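Local coordinates for protein extracellular ligand-binding receptor (Rhodopseudomonas palustris, PDB 3SG0) that binds aromatic acids such as benzoylformate as an extracellular solute-binding protein of the leucine-binding family, probably delivering them to an ABC transporter for uptake, at residues L103-T114 with D130-K138; E319-K327 with F336-I344. All coordinates share one frame; numbering follows the deposited sequence.

Contact 1: L103-T114 with D130-K138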
# COMPACT_ATOMS: atom_id res chain seq x y z
N LEU A 103 7.29 -7.15 7.11
CA LEU A 103 7.12 -7.64 8.48
C LEU A 103 8.42 -7.75 9.29
O LEU A 103 8.47 -7.27 10.41
CB LEU A 103 6.34 -8.95 8.50
CG LEU A 103 4.83 -8.79 8.46
CD1 LEU A 103 4.15 -10.11 8.10
CD2 LEU A 103 4.32 -8.24 9.79
N PRO A 104 9.47 -8.37 8.72
CA PRO A 104 10.71 -8.50 9.50
C PRO A 104 11.39 -7.17 9.77
O PRO A 104 12.24 -7.09 10.66
CB PRO A 104 11.60 -9.38 8.61
CG PRO A 104 11.04 -9.23 7.22
CD PRO A 104 9.55 -9.07 7.43
N LEU A 105 11.04 -6.13 9.03
CA LEU A 105 11.69 -4.84 9.23
C LEU A 105 11.25 -4.14 10.50
O LEU A 105 11.96 -3.27 11.01
CB LEU A 105 11.46 -3.92 8.03
CG LEU A 105 11.83 -4.52 6.67
CD1 LEU A 105 11.65 -3.47 5.59
CD2 LEU A 105 13.25 -5.08 6.69
N ILE A 106 10.08 -4.50 11.02
CA ILE A 106 9.57 -3.88 12.24
C ILE A 106 10.57 -4.06 13.38
O ILE A 106 10.97 -3.10 14.04
CB ILE A 106 8.22 -4.48 12.63
CG1 ILE A 106 7.17 -4.15 11.56
CG2 ILE A 106 7.79 -4.02 14.02
CD1 ILE A 106 5.85 -4.89 11.74
N ASP A 107 10.97 -5.30 13.62
CA ASP A 107 11.88 -5.56 14.73
C ASP A 107 13.24 -4.93 14.50
O ASP A 107 13.89 -4.46 15.44
CB ASP A 107 12.04 -7.07 14.96
CG ASP A 107 10.80 -7.68 15.60
OD1 ASP A 107 9.84 -6.94 15.88
OD2 ASP A 107 10.80 -8.91 15.82
N ILE A 108 13.69 -4.94 13.25
CA ILE A 108 14.99 -4.39 12.91
C ILE A 108 15.03 -2.87 13.15
O ILE A 108 15.97 -2.34 13.75
CB ILE A 108 15.36 -4.75 11.46
CG1 ILE A 108 15.54 -6.27 11.33
CG2 ILE A 108 16.61 -4.01 11.03
CD1 ILE A 108 15.69 -6.75 9.90
N ALA A 109 14.00 -2.17 12.69
CA ALA A 109 13.93 -0.72 12.87
C ALA A 109 13.80 -0.37 14.35
O ALA A 109 14.47 0.54 14.84
CB ALA A 109 12.77 -0.15 12.09
N ALA A 110 12.97 -1.11 15.08
CA ALA A 110 12.80 -0.84 16.50
C ALA A 110 14.11 -1.04 17.25
O ALA A 110 14.47 -0.22 18.10
CB ALA A 110 11.71 -1.73 17.08
N GLU A 111 14.83 -2.12 16.95
CA GLU A 111 16.10 -2.39 17.63
C GLU A 111 17.09 -1.26 17.37
O GLU A 111 17.87 -0.90 18.25
CB GLU A 111 16.68 -3.73 17.17
CG GLU A 111 17.89 -4.22 17.99
CD GLU A 111 19.21 -3.53 17.64
OE1 GLU A 111 19.38 -3.03 16.50
OE2 GLU A 111 20.11 -3.51 18.51
N ALA A 112 17.04 -0.71 16.17
CA ALA A 112 17.93 0.37 15.76
C ALA A 112 17.43 1.75 16.17
O ALA A 112 18.06 2.76 15.84
CB ALA A 112 18.14 0.34 14.25
N LYS A 113 16.29 1.80 16.85
CA LYS A 113 15.67 3.07 17.25
C LYS A 113 15.63 4.04 16.08
O LYS A 113 16.06 5.20 16.18
CB LYS A 113 16.35 3.65 18.49
CG LYS A 113 16.31 2.71 19.69
CD LYS A 113 16.98 3.32 20.91
CE LYS A 113 17.09 2.29 22.03
NZ LYS A 113 15.79 1.59 22.26
N THR A 114 15.10 3.55 14.97
CA THR A 114 14.98 4.31 13.74
C THR A 114 13.55 4.20 13.23
O THR A 114 13.02 3.10 13.11
CB THR A 114 15.96 3.75 12.70
OG1 THR A 114 17.29 3.84 13.21
CG2 THR A 114 15.88 4.52 11.38
N ASP A 130 2.25 -1.81 19.68
CA ASP A 130 3.07 -2.46 20.69
C ASP A 130 4.37 -1.67 20.78
O ASP A 130 4.52 -0.62 20.15
CB ASP A 130 3.27 -3.96 20.41
CG ASP A 130 3.99 -4.24 19.12
OD1 ASP A 130 4.92 -3.48 18.76
OD2 ASP A 130 3.63 -5.23 18.44
N GLU A 131 5.31 -2.18 21.58
CA GLU A 131 6.53 -1.44 21.87
C GLU A 131 7.48 -1.34 20.67
O GLU A 131 8.41 -0.53 20.68
CB GLU A 131 7.22 -2.05 23.09
CG GLU A 131 8.07 -3.29 22.84
CD GLU A 131 7.31 -4.57 22.63
OE1 GLU A 131 6.05 -4.61 22.66
OE2 GLU A 131 7.99 -5.59 22.43
N ARG A 132 7.27 -2.17 19.66
CA ARG A 132 8.09 -2.16 18.45
C ARG A 132 7.46 -1.31 17.36
O ARG A 132 8.12 -0.53 16.68
CB ARG A 132 8.32 -3.59 17.95
CG ARG A 132 9.26 -4.38 18.83
CD ARG A 132 9.14 -5.88 18.58
NE ARG A 132 7.83 -6.38 18.96
CZ ARG A 132 7.12 -7.25 18.25
NH1 ARG A 132 7.61 -7.73 17.12
NH2 ARG A 132 5.93 -7.65 18.68
N ARG A 133 6.15 -1.48 17.19
CA ARG A 133 5.39 -0.71 16.22
C ARG A 133 5.34 0.77 16.57
O ARG A 133 4.96 1.59 15.73
CB ARG A 133 4.00 -1.34 16.03
CG ARG A 133 4.07 -2.66 15.28
CD ARG A 133 2.84 -3.53 15.52
NE ARG A 133 2.82 -4.67 14.60
CZ ARG A 133 3.56 -5.77 14.73
NH1 ARG A 133 4.35 -5.95 15.78
NH2 ARG A 133 3.49 -6.71 13.79
N LYS A 134 5.79 1.14 17.78
CA LYS A 134 6.00 2.54 18.11
C LYS A 134 6.93 3.22 17.11
O LYS A 134 6.90 4.44 16.96
CB LYS A 134 6.62 2.71 19.49
CG LYS A 134 5.64 2.77 20.62
CD LYS A 134 4.73 3.99 20.57
CE LYS A 134 3.67 3.80 21.61
NZ LYS A 134 2.67 4.87 21.52
N TRP A 135 7.80 2.43 16.48
CA TRP A 135 8.78 2.95 15.55
C TRP A 135 8.31 2.94 14.10
O TRP A 135 9.04 3.37 13.22
CB TRP A 135 10.11 2.19 15.70
CG TRP A 135 10.75 2.49 17.01
CD1 TRP A 135 10.64 1.78 18.16
CD2 TRP A 135 11.56 3.63 17.32
NE1 TRP A 135 11.33 2.40 19.17
CE2 TRP A 135 11.91 3.54 18.68
CE3 TRP A 135 12.03 4.72 16.57
CZ2 TRP A 135 12.71 4.49 19.31
CZ3 TRP A 135 12.82 5.66 17.19
CH2 TRP A 135 13.15 5.55 18.55
N VAL A 136 7.09 2.47 13.84
CA VAL A 136 6.63 2.23 12.47
C VAL A 136 5.43 3.12 12.13
O VAL A 136 4.51 3.25 12.94
CB VAL A 136 6.22 0.75 12.30
CG1 VAL A 136 5.83 0.44 10.85
CG2 VAL A 136 7.35 -0.15 12.76
N TYR A 137 5.46 3.71 10.94
CA TYR A 137 4.33 4.49 10.42
C TYR A 137 3.94 3.93 9.07
O TYR A 137 4.74 3.26 8.41
CB TYR A 137 4.69 5.98 10.34
CG TYR A 137 4.90 6.55 11.71
CD1 TYR A 137 3.83 6.94 12.49
CD2 TYR A 137 6.18 6.64 12.26
CE1 TYR A 137 4.01 7.44 13.76
CE2 TYR A 137 6.37 7.13 13.54
CZ TYR A 137 5.28 7.52 14.29
OH TYR A 137 5.43 8.01 15.57
N LYS A 138 2.72 4.23 8.63
CA LYS A 138 2.16 3.52 7.50
C LYS A 138 1.14 4.37 6.75
O LYS A 138 0.02 4.54 7.22
CB LYS A 138 1.50 2.24 8.02
CG LYS A 138 0.83 1.37 6.99
CD LYS A 138 0.35 0.07 7.63
CE LYS A 138 -0.35 -0.84 6.65
NZ LYS A 138 -1.66 -0.27 6.23
O HOH W 1 7.18 -7.40 14.73
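Asp107 and Arg132 join helix 99-111 to the loop that leads into edge strand 136-138 of a periplasmic-binding-protein lobe, through a salt bridge that is also a hydrogen bond. Arg132 NH1 donates to Asp107 OD1 over 2.7 Å, nearly straight at 166°. The acceptor lies almost in the guanidinium plane and offers its syn lone pair, although carboxylate and guanidinium planes are turned 60° apart. A water donates to the same OD1. Behind this pair, Asp130 OD1 receives the backbone N of both Arg132 and Arg133, approached from opposite faces of the carboxylate; the first bond closes an Asx turn and fixes the loop from which both arginines spring.

Packing follows deeper in. Ile106 CD1 sits over one face of the Arg133 guanidinium, 3.6 Å from NH2, while NH2 itself is bonded to the backbone oxygen of Ile124. With CG2 anti to the backbone N, Ile106 turns that methyl onto Arg132 CB and onto Val136 CG2, 4.1 Å away. Ala110 CB rests against Trp135 CD1 at 3.8 Å. Beyond it the helix finishes in a Schellman motif, where Lys113 takes a positive phi. The turn there lays Lys113 CA over the indole in a CH-pi contact, 3.7 Å from the centroid of the Trp135 six-membered ring and 8° off its normal.

Contact 2: E319-K327 with F336-I344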
# COMPACT_ATOMS: atom_id res chain seq x y z
N GLU A 319 9.16 14.88 5.94
CA GLU A 319 9.49 16.27 5.68
C GLU A 319 8.81 17.20 6.68
O GLU A 319 9.41 18.18 7.14
CB GLU A 319 9.10 16.65 4.25
CG GLU A 319 9.41 18.07 3.85
CD GLU A 319 9.13 18.33 2.38
OE1 GLU A 319 8.15 17.76 1.85
OE2 GLU A 319 9.88 19.10 1.74
N ASN A 320 7.56 16.90 7.02
CA ASN A 320 6.82 17.73 7.97
C ASN A 320 7.40 17.65 9.36
O ASN A 320 7.27 18.61 10.12
CB ASN A 320 5.34 17.35 8.00
CG ASN A 320 4.60 17.82 6.76
OD1 ASN A 320 5.12 18.59 5.96
ND2 ASN A 320 3.37 17.36 6.60
N ALA A 321 8.04 16.54 9.70
CA ALA A 321 8.57 16.32 11.04
C ALA A 321 9.99 16.84 11.22
O ALA A 321 10.42 17.11 12.35
CB ALA A 321 8.54 14.84 11.35
N ILE A 322 10.73 16.97 10.13
CA ILE A 322 12.15 17.30 10.22
C ILE A 322 12.48 18.66 10.87
O ILE A 322 13.39 18.73 11.68
CB ILE A 322 12.84 17.11 8.85
CG1 ILE A 322 13.16 15.63 8.63
CG2 ILE A 322 14.12 17.95 8.76
CD1 ILE A 322 13.55 15.25 7.21
N PRO A 323 11.74 19.72 10.52
CA PRO A 323 12.12 21.01 11.14
C PRO A 323 12.05 20.97 12.67
O PRO A 323 12.95 21.48 13.33
CB PRO A 323 11.10 21.98 10.53
CG PRO A 323 10.84 21.40 9.16
CD PRO A 323 10.80 19.90 9.41
N ALA A 324 11.01 20.37 13.23
CA ALA A 324 10.95 20.24 14.68
C ALA A 324 12.08 19.37 15.21
O ALA A 324 12.69 19.68 16.24
CB ALA A 324 9.60 19.69 15.13
N ALA A 325 12.40 18.29 14.51
CA ALA A 325 13.46 17.40 14.96
C ALA A 325 14.83 18.10 14.96
O ALA A 325 15.67 17.83 15.82
CB ALA A 325 13.49 16.14 14.09
N LEU A 326 15.04 18.99 14.00
CA LEU A 326 16.29 19.74 13.91
C LEU A 326 16.47 20.69 15.08
O LEU A 326 17.59 21.13 15.35
CB LEU A 326 16.37 20.52 12.59
CG LEU A 326 16.60 19.66 11.35
CD1 LEU A 326 16.33 20.47 10.10
CD2 LEU A 326 18.01 19.07 11.34
N LYS A 327 15.39 21.05 15.77
CA LYS A 327 15.50 21.91 16.95
C LYS A 327 16.01 21.12 18.14
O LYS A 327 16.50 21.70 19.11
CB LYS A 327 14.16 22.54 17.29
CG LYS A 327 13.55 23.34 16.17
CD LYS A 327 12.31 24.09 16.64
CE LYS A 327 11.61 24.77 15.47
NZ LYS A 327 10.32 25.36 15.88
N PHE A 336 17.98 12.64 17.10
CA PHE A 336 17.29 13.16 15.93
C PHE A 336 16.25 12.16 15.43
O PHE A 336 15.11 12.51 15.13
CB PHE A 336 18.31 13.49 14.84
CG PHE A 336 17.72 14.07 13.58
CD1 PHE A 336 17.21 15.36 13.56
CD2 PHE A 336 17.72 13.34 12.41
CE1 PHE A 336 16.69 15.89 12.39
CE2 PHE A 336 17.22 13.87 11.24
CZ PHE A 336 16.70 15.15 11.23
N ARG A 337 16.65 10.89 15.35
CA ARG A 337 15.72 9.85 14.93
C ARG A 337 14.53 9.75 15.89
O ARG A 337 13.40 9.57 15.46
CB ARG A 337 16.44 8.51 14.84
CG ARG A 337 17.59 8.52 13.85
CD ARG A 337 18.06 7.13 13.48
NE ARG A 337 18.40 6.30 14.62
CZ ARG A 337 19.62 6.20 15.14
NH1 ARG A 337 20.63 6.92 14.66
NH2 ARG A 337 19.82 5.39 16.18
N ALA A 338 14.80 9.85 17.18
CA ALA A 338 13.74 9.77 18.18
C ALA A 338 12.80 10.96 18.06
O ALA A 338 11.60 10.83 18.25
CB ALA A 338 14.32 9.68 19.59
N ALA A 339 13.35 12.13 17.75
CA ALA A 339 12.53 13.32 17.58
C ALA A 339 11.62 13.17 16.36
O ALA A 339 10.47 13.56 16.39
CB ALA A 339 13.40 14.57 17.46
N ILE A 340 12.14 12.61 15.27
CA ILE A 340 11.28 12.33 14.13
C ILE A 340 10.14 11.39 14.52
O ILE A 340 8.98 11.63 14.19
CB ILE A 340 12.07 11.75 12.94
CG1 ILE A 340 13.04 12.81 12.40
CG2 ILE A 340 11.11 11.30 11.84
CD1 ILE A 340 13.94 12.30 11.31
N ARG A 341 10.48 10.31 15.22
CA ARG A 341 9.47 9.36 15.67
C ARG A 341 8.40 10.06 16.51
O ARG A 341 7.20 9.83 16.32
CB ARG A 341 10.11 8.22 16.46
CG ARG A 341 9.19 6.99 16.66
CD ARG A 341 9.26 6.40 18.07
NE ARG A 341 8.71 7.35 19.04
CZ ARG A 341 7.42 7.52 19.27
NH1 ARG A 341 6.51 6.76 18.67
NH2 ARG A 341 7.01 8.45 20.14
N ASP A 342 8.83 10.90 17.45
CA ASP A 342 7.91 11.64 18.31
C ASP A 342 7.02 12.58 17.51
O ASP A 342 5.83 12.74 17.80
CB ASP A 342 8.68 12.49 19.34
CG ASP A 342 9.36 11.66 20.43
OD1 ASP A 342 8.97 10.50 20.66
OD2 ASP A 342 10.28 12.20 21.08
N GLN A 343 7.60 13.24 16.52
CA GLN A 343 6.87 14.26 15.78
C GLN A 343 5.83 13.69 14.82
O GLN A 343 4.73 14.24 14.69
CB GLN A 343 7.85 15.17 15.03
CG GLN A 343 8.70 16.04 15.94
CD GLN A 343 7.86 16.92 16.86
OE1 GLN A 343 6.99 17.66 16.40
NE2 GLN A 343 8.10 16.82 18.16
N ILE A 344 6.15 12.59 14.13
CA ILE A 344 5.19 12.04 13.17
C ILE A 344 3.91 11.61 13.89
O ILE A 344 2.81 11.74 13.38
CB ILE A 344 5.79 10.91 12.34
CG1 ILE A 344 6.94 11.46 11.49
CG2 ILE A 344 4.73 10.27 11.47
CD1 ILE A 344 7.70 10.41 10.70
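Ala325 CB occupies the middle of the interface between the helix segments 319-327 and 336-344, meeting three side chains of the second helix at once. Ala339 CB faces it at 3.7 Å, Ile340 CG1 comes in at 3.8 Å, and the ring of Phe336 reaches it through CE1. One turn earlier, Ala321 CB fills the equivalent position, against Ile344 CG1 at 3.7 Å and Gln343 CB at 3.8 Å. Such small residues let the backbones come near: the CA atoms of Ala325 and Ala339 are 4.9 Å apart, and the axes of the two segments approach to 8.4 Å.

Larger side chains close the margins. Phe336 has CG anti to its backbone N (chi1 -179°), which carries the ring across to the first helix, where Leu326 lies alongside it, pointing the same way, with CD2 3.6 Å from CE1. Ile322 CG1 approaches both Phe336 CZ and Ile340 CD1 more loosely. At the other margin the Gln343 chain bends at chi2 and lays its aliphatic part over Ala324 CB. No hydrogen bond crosses between the segments, so this face is held by apolar packing.

Further out, Thr333 OG1 bonds to the backbone N of Phe336 near the beginning of the second helix. Ile28 of strand 28-34 touches both Ile322 and Phe336, placing the helix pair against the sheet of the lobe. Glu319, in segment 319-327, packs on Pro55 and Ile58 instead of the second helix; it belongs to a 3-hydroxypyruvate site seen in a crystal of this protein, though none is bound to this chain. With segment directions 131° apart, these are two successive helices crossing steeply through an alanine-lined face, packed against the sheet of a periplasmic-binding-protein lobe.

How the contacts relate
Contact 1 closes before contact 2 opens along the chain, yet their centres lie about 16 Å apart, on the same side of the molecule's centre. Both belong to the lobe built on the mixed sheet that contains strands 28-34 and 136-138, so helices late in the chain return to pack on parts that come earlier in it. Helix 334-344 is the bridge. Its Arg341 probably accepts a hydrogen bond at O from Tyr137 OH (2.7 Å) and probably donates one from NH1 to Lys134 O, while its CD packs on Trp135. Arg337 NE bonds to Lys113 O. Contact 1 lies nearer the benzoylformate pocket, with Leu103 beside Thr99; contact 2 belongs to the outer part of the lobe.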